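MGS-M5 (Unidentified, PDB 4Q3N) probably catalyses the NAD-dependent interconversion of L-lactate and pyruvate, as a lactate dehydrogenase with a Rossmann-fold nucleotide-binding domain. Local coordinates at residues G43-L48 and M59-G64. Numbering follows the deposited sequence.
Sequences GEAMDL and MSIKAG
Ala45 sets its methyl directly on the backbone of strand 60-63, with CB 3.7 Å from Ala63 N and 3.9 Å from Lys62 C. A short side chain suits this place because the helix and strand axes approach to 7.1 Å. They run nearly antiparallel, at 158°, as expected for the helix of a beta-alpha-beta crossover. Acidic Glu44 and Asp47 suit the face turned to a second subunit: both form salt bridges with Lys227 of that chain, and Glu44 also pairs with Lys40 of its own. Leu48, buried and branched, suits an apolar place among Ile61, strand 30-34 and helix 13-25; its CB lies 3.9 Å from Ile61 CD1, and the two side chains cross at about a right angle. Beta-branched Ile61 fits an extended strand and offers two branches: CG2, anti to the backbone N, lies 4.1 Å from Leu48 CD1 and 4.4 Å from Ala45 CB. No hydrogen bond links the segments. Lys62 points away from the helix, suiting the strand's exposed side, where NZ pairs with Asp68. The contact packs helix on strand within the Rossmann unit 30-34, 38-49, 60-63; strand 60-63, outermost in the parallel sheet within this chain, pairs with strand 30-34, and helix 13-25 touches both Leu48 and Ile61.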
# COMPACT_ATOMS: atom_id res chain seq x y z
N GLY A 43 2.58 1.56 -28.08
CA GLY A 43 3.86 1.19 -27.48
C GLY A 43 3.91 1.50 -26.00
O GLY A 43 4.44 0.71 -25.20
N GLU A 44 3.33 2.63 -25.62
CA GLU A 44 3.33 3.02 -24.21
C GLU A 44 2.44 2.06 -23.43
O GLU A 44 2.76 1.68 -22.32
CB GLU A 44 2.82 4.47 -24.02
CG GLU A 44 3.78 5.55 -24.59
CD GLU A 44 5.03 5.72 -23.73
OE1 GLU A 44 5.23 4.89 -22.79
OE2 GLU A 44 5.85 6.64 -24.01
N ALA A 45 1.30 1.70 -24.00
CA ALA A 45 0.43 0.71 -23.29
C ALA A 45 1.15 -0.65 -23.14
O ALA A 45 1.07 -1.26 -22.08
CB ALA A 45 -0.89 0.52 -24.06
N MET A 46 1.86 -1.11 -24.18
CA MET A 46 2.65 -2.35 -24.03
C MET A 46 3.62 -2.22 -22.85
O MET A 46 3.67 -3.08 -21.97
CB MET A 46 3.45 -2.67 -25.27
CG MET A 46 2.62 -2.97 -26.49
SD MET A 46 3.66 -2.98 -27.94
CE MET A 46 2.41 -3.28 -29.22
N ASP A 47 4.35 -1.11 -22.82
CA ASP A 47 5.46 -0.97 -21.86
C ASP A 47 4.88 -0.93 -20.44
O ASP A 47 5.47 -1.51 -19.51
CB ASP A 47 6.28 0.31 -22.17
CG ASP A 47 7.72 0.27 -21.64
OD1 ASP A 47 8.23 -0.82 -21.27
OD2 ASP A 47 8.36 1.36 -21.63
N LEU A 48 3.73 -0.26 -20.26
CA LEU A 48 3.07 -0.27 -18.93
C LEU A 48 2.56 -1.66 -18.60
O LEU A 48 2.78 -2.11 -17.49
CB LEU A 48 1.91 0.70 -18.88
CG LEU A 48 2.20 2.21 -18.89
CD1 LEU A 48 0.84 2.96 -18.79
CD2 LEU A 48 3.11 2.61 -17.73
N MET A 59 -4.93 -4.37 -13.35
CA MET A 59 -5.40 -3.24 -14.15
C MET A 59 -5.67 -3.64 -15.56
O MET A 59 -5.13 -4.62 -16.04
CB MET A 59 -4.36 -2.09 -14.16
CG MET A 59 -4.14 -1.49 -12.77
SD MET A 59 -2.91 -0.18 -12.77
CE MET A 59 -3.73 1.08 -13.76
N SER A 60 -6.51 -2.84 -16.22
CA SER A 60 -6.75 -2.93 -17.65
C SER A 60 -6.15 -1.68 -18.29
O SER A 60 -6.55 -0.56 -17.97
CB SER A 60 -8.24 -3.00 -17.96
OG SER A 60 -8.74 -4.30 -17.78
N ILE A 61 -5.17 -1.86 -19.17
CA ILE A 61 -4.52 -0.70 -19.81
C ILE A 61 -4.48 -0.88 -21.33
O ILE A 61 -4.07 -1.94 -21.81
CB ILE A 61 -3.06 -0.50 -19.31
CG1 ILE A 61 -3.01 -0.45 -17.77
CG2 ILE A 61 -2.42 0.79 -19.97
CD1 ILE A 61 -1.55 -0.27 -17.26
N LYS A 62 -4.92 0.14 -22.08
CA LYS A 62 -4.85 0.04 -23.54
C LYS A 62 -4.68 1.41 -24.19
O LYS A 62 -4.96 2.44 -23.57
CB LYS A 62 -6.10 -0.63 -24.08
CG LYS A 62 -7.27 0.29 -24.11
CD LYS A 62 -8.54 -0.42 -24.63
CE LYS A 62 -9.70 0.57 -24.68
NZ LYS A 62 -10.77 0.08 -25.57
N ALA A 63 -4.22 1.44 -25.45
CA ALA A 63 -4.28 2.69 -26.22
C ALA A 63 -5.69 2.77 -26.75
O ALA A 63 -6.23 1.75 -27.14
CB ALA A 63 -3.22 2.68 -27.45
N GLY A 64 -6.31 3.94 -26.81
CA GLY A 64 -7.67 3.96 -27.36
C GLY A 64 -7.95 5.18 -28.20
O GLY A 64 -7.01 5.82 -28.67